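Alanine racemase (Oenococcus oeni PSU-1, PDB 3HUR) belongs to the alanine racemase family, whose chains join an N-terminal TIM-type barrel to a C-terminal domain built largely of beta strands. Local coordinates at residues A[167-172]-A[178-183]; A[209-214]-A[231-236]. All blocks are in the same frame, centred on the assembly; numbering follows the deposited sequence.

From the N terminus, strand 157-163 of the parallel barrel sheet leads into the loop of contact 1, which closes when 167-172 meets the following helix, 174-191, with five residues between the segments. The chain then passes through strand 201-202 and helix 206-211, where contact 2 opens; it closes sixteen residues later, beyond strand 222-223, in the connection toward strand 251-263. The two closures are in series, neither nested nor crossed. Their centres nevertheless lie about 13 Å apart, and the groups meet: Phe180 touches His212, and Ala169 CB lies 3.9 Å from His212 CE1. Together they join two successive beta-alpha units to the connection leaving the barrel.

Contact 1: A[167-172]-A[178-183]; sequences ATADEA and AYFEEQ
Thr168 faces Tyr179 and Phe180 where a beta-alpha loop of the TIM-type barrel, running from strand 157-163 to helix 174-191, folds back on the first half of its own helix. The CB of Thr168 is directed at the helix, and its two branches divide the work. With chi1 at 59°, OG1 sits between the backbone N and carbonyl carbon of its own residue and reaches the helix, 3.6 Å from the backbone Phe180 N and 3.8 Å from Tyr179 CB, while its hydrogen bond goes to Ser176 O, one turn earlier. The loop is thus pinned to the start of the helix. The other branch, CG2, ends 4.1 Å from Tyr179 CD2. The two side chains cross at about a right angle, and the hydroxyl lies at the edge of the phenol ring, close to its plane.

One residue on, Ala169 CB meets Phe180 at the ring edge, 4.3 Å from CE1. Phe180 also stacks with Phe166 and His212, so this apolar contact belongs to a larger aromatic cluster, while Ala169 itself rests on helix 206-211.

One turn further along the helix, Gln183 extends back to the loop. Its amide is held from two directions, NE2 making a weak hydrogen bond to Thr131 O, which agrees with the amide orientation in the model. On the other side Ala167 N donates to Gln183 OE1 over 3.0 Å, a moderately bent bond (139° at the hydrogen) that arrives in the carbonyl plane on an oxygen lone pair, with a C=O...N angle of 131°.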
loop_
_atom_site.group_PDB
_atom_site.type_symbol
_atom_site.label_atom_id
_atom_site.label_comp_id
_atom_site.label_asym_id
_atom_site.label_seq_id
_atom_site.Cartn_x
_atom_site.Cartn_y
_atom_site.Cartn_z
ATOM N N ALA A 167 7.864 17.088 -27.286
ATOM C CA ALA A 167 7.574 15.966 -26.423
ATOM C C ALA A 167 8.766 15.103 -26.066
ATOM O O ALA A 167 8.778 14.491 -25.003
ATOM C CB ALA A 167 6.526 15.110 -27.047
ATOM N N THR A 168 9.775 15.012 -26.912
ATOM C CA THR A 168 10.771 13.992 -26.666
ATOM C C THR A 168 12.137 14.576 -26.348
ATOM O O THR A 168 13.167 13.890 -26.432
ATOM C CB THR A 168 10.826 12.993 -27.833
ATOM O OG1 THR A 168 11.139 13.699 -29.026
ATOM C CG2 THR A 168 9.452 12.240 -27.989
ATOM N N ALA A 169 12.151 15.829 -25.927
ATOM C CA ALA A 169 13.389 16.441 -25.476
ATOM C C ALA A 169 13.913 15.772 -24.186
ATOM O O ALA A 169 15.115 15.725 -23.986
ATOM C CB ALA A 169 13.193 17.948 -25.277
ATOM N N ASP A 170 13.010 15.254 -23.340
ATOM C CA ASP A 170 13.356 14.585 -22.057
ATOM C C ASP A 170 13.529 13.062 -22.140
ATOM O O ASP A 170 13.799 12.407 -21.114
ATOM C CB ASP A 170 12.304 14.886 -20.973
ATOM C CG ASP A 170 10.930 14.204 -21.237
ATOM O OD1 ASP A 170 10.700 13.642 -22.335
ATOM O OD2 ASP A 170 10.060 14.256 -20.331
ATOM N N GLU A 171 13.337 12.506 -23.341
ATOM C CA GLU A 171 13.609 11.097 -23.619
ATOM C C GLU A 171 14.980 10.959 -24.289
ATOM O O GLU A 171 15.479 11.898 -24.914
ATOM C CB GLU A 171 12.498 10.508 -24.490
ATOM C CG GLU A 171 11.164 10.388 -23.765
ATOM C CD GLU A 171 10.008 9.973 -24.678
ATOM O OE1 GLU A 171 10.275 9.313 -25.713
ATOM O OE2 GLU A 171 8.833 10.303 -24.363
ATOM N N ALA A 172 15.590 9.786 -24.128
ATOM C CA ALA A 172 16.897 9.432 -24.742
ATOM C C ALA A 172 16.723 8.495 -25.941
ATOM O O ALA A 172 15.760 7.712 -25.992
ATOM C CB ALA A 172 17.792 8.744 -23.698
ATOM N N ALA A 178 14.736 11.564 -33.661
ATOM C CA ALA A 178 14.050 11.738 -34.956
ATOM C C ALA A 178 12.659 12.349 -34.823
ATOM O O ALA A 178 12.195 13.040 -35.741
ATOM C CB ALA A 178 13.965 10.399 -35.734
ATOM N N TYR A 179 11.980 12.068 -33.707
ATOM C CA TYR A 179 10.707 12.738 -33.424
ATOM C C TYR A 179 10.962 14.215 -33.120
ATOM O O TYR A 179 10.225 15.106 -33.538
ATOM C CB TYR A 179 9.952 12.085 -32.264
ATOM C CG TYR A 179 8.495 12.453 -32.316
ATOM C CD1 TYR A 179 7.618 11.763 -33.158
ATOM C CD2 TYR A 179 7.987 13.526 -31.569
ATOM C CE1 TYR A 179 6.254 12.119 -33.249
ATOM C CE2 TYR A 179 6.611 13.881 -31.640
ATOM C CZ TYR A 179 5.754 13.174 -32.486
ATOM O OH TYR A 179 4.413 13.511 -32.587
ATOM N N PHE A 180 12.030 14.466 -32.398
ATOM C CA PHE A 180 12.454 15.816 -32.211
ATOM C C PHE A 180 12.628 16.491 -33.570
ATOM O O PHE A 180 12.089 17.566 -33.765
ATOM C CB PHE A 180 13.730 15.866 -31.379
ATOM C CG PHE A 180 14.143 17.237 -30.993
ATOM C CD1 PHE A 180 13.813 17.742 -29.743
ATOM C CD2 PHE A 180 14.911 18.016 -31.864
ATOM C CE1 PHE A 180 14.206 19.008 -29.361
ATOM C CE2 PHE A 180 15.325 19.282 -31.503
ATOM C CZ PHE A 180 14.958 19.795 -30.237
ATOM N N GLU A 181 13.334 15.868 -34.518
ATOM C CA GLU A 181 13.571 16.527 -35.817
ATOM C C GLU A 181 12.255 16.738 -36.511
ATOM O O GLU A 181 12.021 17.801 -37.075
ATOM C CB GLU A 181 14.525 15.739 -36.746
ATOM C CG GLU A 181 15.994 15.705 -36.274
ATOM C CD GLU A 181 16.571 17.092 -36.039
ATOM O OE1 GLU A 181 17.276 17.293 -35.020
ATOM O OE2 GLU A 181 16.308 17.982 -36.887
ATOM N N GLU A 182 11.391 15.735 -36.466
ATOM C CA GLU A 182 10.109 15.824 -37.145
ATOM C C GLU A 182 9.321 17.018 -36.624
ATOM O O GLU A 182 8.790 17.816 -37.411
ATOM C CB GLU A 182 9.320 14.542 -36.944
ATOM C CG GLU A 182 8.011 14.483 -37.667
ATOM C CD GLU A 182 7.277 13.138 -37.466
ATOM O OE1 GLU A 182 7.917 12.119 -37.063
ATOM O OE2 GLU A 182 6.048 13.100 -37.725
ATOM N N GLN A 183 9.275 17.171 -35.302
ATOM C CA GLN A 183 8.559 18.295 -34.706
ATOM C C GLN A 183 9.173 19.637 -35.128
ATOM O O GLN A 183 8.457 20.586 -35.475
ATOM C CB GLN A 183 8.544 18.176 -33.177
ATOM C CG GLN A 183 7.640 17.064 -32.621
ATOM C CD GLN A 183 7.294 17.253 -31.140
ATOM O OE1 GLN A 183 8.113 17.013 -30.242
ATOM N NE2 GLN A 183 6.083 17.694 -30.897
#

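Contact 2: A[209-214]-A[231-236]; sequences CIWHHD and GVNVSN
Trp211 meets Ser235 and Asn233 through the far corner of its indole. CH2 lies 3.9 Å from Ser235 CB, an oblique approach to the ring, and the amide end of Asn233 comes up at the ring edge, near the indole plane, beside CH2 and CZ2. The planes of indole and amide differ by 26°, although the two side chains as a whole cross at about a right angle. No hydrogen bond joins the segments. The nearest alpha carbons, Trp211 CA and Ser235 CA, are 10.1 Å apart, so the approach depends on the length of the tryptophan.

Several groups fix that ring. Its NE1 is hydrogen-bonded to Lys240 O, and one face is covered at its centre by Ile210 CG2, 3.4 Å above the plane; Pro242 packs against both residues. A first torsion of -66° puts the indole beside its own backbone N, pointing from the last turn of helix 206-211 toward the loop.

On the other side, Asn233 to Asn236 form a type I beta turn with Ser235 at its third position. Ser235 OG accepts from Leu239 N, tying the turn to the residues that follow, and the backbone of Asn233 is hydrogen-bonded to that of Gly343.

Further out, the helix end is held by Trp29 of helix 16-30, whose NE1 is hydrogen-bonded to Ile210 O and whose ring stacks on His213. The whole arrangement belongs to the rim of a TIM-type barrel: a short helix after strand 201-202 packs, through Trp211, against the chain that leaves the final barrel strand, 222-223, for the strand-rich C-terminal domain.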
loop_
_atom_site.group_PDB
_atom_site.type_symbol
_atom_site.label_atom_id
_atom_site.label_comp_id
_atom_site.label_asym_id
_atom_site.label_seq_id
_atom_site.Cartn_x
_atom_site.Cartn_y
_atom_site.Cartn_z
ATOM N N CYS A 209 15.219 23.385 -22.783
ATOM C CA CYS A 209 16.188 24.330 -22.223
ATOM C C CYS A 209 17.470 23.624 -21.783
ATOM O O CYS A 209 18.594 24.134 -21.996
ATOM C CB CYS A 209 15.592 25.113 -21.033
ATOM S SG CYS A 209 14.315 26.327 -21.461
ATOM N N ILE A 210 17.325 22.463 -21.149
ATOM C CA ILE A 210 18.501 21.845 -20.525
ATOM C C ILE A 210 19.435 21.256 -21.595
ATOM O O ILE A 210 20.553 21.713 -21.724
ATOM C CB ILE A 210 18.152 20.735 -19.507
ATOM C CG1 ILE A 210 17.402 21.318 -18.297
ATOM C CG2 ILE A 210 19.431 19.987 -19.068
ATOM C CD1 ILE A 210 16.752 20.296 -17.461
ATOM N N TRP A 211 18.932 20.283 -22.356
ATOM C CA TRP A 211 19.737 19.496 -23.290
ATOM C C TRP A 211 19.820 19.973 -24.769
ATOM O O TRP A 211 20.417 19.292 -25.563
ATOM C CB TRP A 211 19.295 18.021 -23.250
ATOM C CG TRP A 211 19.589 17.396 -21.921
ATOM C CD1 TRP A 211 20.810 17.021 -21.433
ATOM C CD2 TRP A 211 18.646 17.153 -20.870
ATOM N NE1 TRP A 211 20.677 16.530 -20.138
ATOM C CE2 TRP A 211 19.363 16.615 -19.772
ATOM C CE3 TRP A 211 17.265 17.336 -20.755
ATOM C CZ2 TRP A 211 18.744 16.232 -18.592
ATOM C CZ3 TRP A 211 16.654 16.960 -19.586
ATOM C CH2 TRP A 211 17.396 16.412 -18.510
ATOM N N HIS A 212 19.250 21.116 -25.128
ATOM C CA HIS A 212 19.338 21.624 -26.481
ATOM C C HIS A 212 19.648 23.117 -26.502
ATOM O O HIS A 212 19.233 23.843 -27.410
ATOM C CB HIS A 212 18.015 21.453 -27.202
ATOM C CG HIS A 212 17.588 20.039 -27.410
ATOM N ND1 HIS A 212 17.145 19.234 -26.384
ATOM C CD2 HIS A 212 17.455 19.314 -28.546
ATOM C CE1 HIS A 212 16.780 18.065 -26.882
ATOM N NE2 HIS A 212 16.958 18.090 -28.190
ATOM N N HIS A 213 20.378 23.610 -25.512
ATOM C CA HIS A 213 20.650 25.048 -25.473
ATOM C C HIS A 213 21.617 25.544 -26.565
ATOM O O HIS A 213 21.756 26.752 -26.757
ATOM C CB HIS A 213 21.156 25.464 -24.104
ATOM C CG HIS A 213 22.546 25.034 -23.815
ATOM N ND1 HIS A 213 23.448 25.862 -23.179
ATOM C CD2 HIS A 213 23.190 23.860 -24.031
ATOM C CE1 HIS A 213 24.597 25.221 -23.038
ATOM N NE2 HIS A 213 24.467 24.003 -23.543
ATOM N N ASP A 214 22.293 24.632 -27.253
ATOM C CA ASP A 214 23.284 25.048 -28.247
ATOM C C ASP A 214 22.790 24.880 -29.666
ATOM O O ASP A 214 23.493 25.212 -30.602
ATOM C CB ASP A 214 24.566 24.244 -28.062
ATOM C CG ASP A 214 25.384 24.714 -26.874
ATOM O OD1 ASP A 214 25.222 25.889 -26.455
ATOM O OD2 ASP A 214 26.201 23.909 -26.364
ATOM N N GLY A 231 14.581 21.858 -9.254
ATOM C CA GLY A 231 15.947 21.343 -9.242
ATOM C C GLY A 231 16.052 19.840 -9.484
ATOM O O GLY A 231 17.139 19.239 -9.383
ATOM N N VAL A 232 14.933 19.202 -9.778
ATOM C CA VAL A 232 14.999 17.784 -10.070
ATOM C C VAL A 232 15.460 17.555 -11.516
ATOM O O VAL A 232 15.419 18.470 -12.346
ATOM C CB VAL A 232 13.620 17.073 -9.922
ATOM C CG1 VAL A 232 13.073 17.246 -8.529
ATOM C CG2 VAL A 232 12.649 17.526 -11.004
ATOM N N ASN A 233 15.834 16.301 -11.800
ATOM C CA ASN A 233 16.087 15.816 -13.146
ATOM C C ASN A 233 14.811 15.504 -13.893
ATOM O O ASN A 233 14.210 14.481 -13.679
ATOM C CB ASN A 233 16.942 14.546 -13.096
ATOM C CG ASN A 233 17.602 14.236 -14.434
ATOM O OD1 ASN A 233 18.786 13.878 -14.478
ATOM N ND2 ASN A 233 16.862 14.423 -15.530
ATOM N N VAL A 234 14.432 16.364 -14.819
ATOM C CA VAL A 234 13.229 16.157 -15.664
ATOM C C VAL A 234 13.140 14.859 -16.556
ATOM O O VAL A 234 12.055 14.452 -16.958
ATOM C CB VAL A 234 13.035 17.444 -16.509
ATOM C CG1 VAL A 234 12.036 17.254 -17.683
ATOM C CG2 VAL A 234 12.579 18.567 -15.562
ATOM N N SER A 235 14.268 14.206 -16.823
ATOM C CA SER A 235 14.329 13.026 -17.719
ATOM C C SER A 235 13.991 11.672 -17.074
ATOM O O SER A 235 14.040 10.641 -17.751
ATOM C CB SER A 235 15.736 12.924 -18.304
ATOM O OG SER A 235 16.655 12.487 -17.321
ATOM N N ASN A 236 13.633 11.689 -15.781
ATOM C CA ASN A 236 13.499 10.494 -14.913
ATOM C C ASN A 236 14.511 9.382 -15.136
ATOM O O ASN A 236 14.170 8.287 -15.528
ATOM C CB ASN A 236 12.041 9.975 -14.769
ATOM C CG ASN A 236 11.442 9.430 -16.046
ATOM O OD1 ASN A 236 10.504 10.023 -16.607
ATOM N ND2 ASN A 236 11.912 8.255 -16.480
#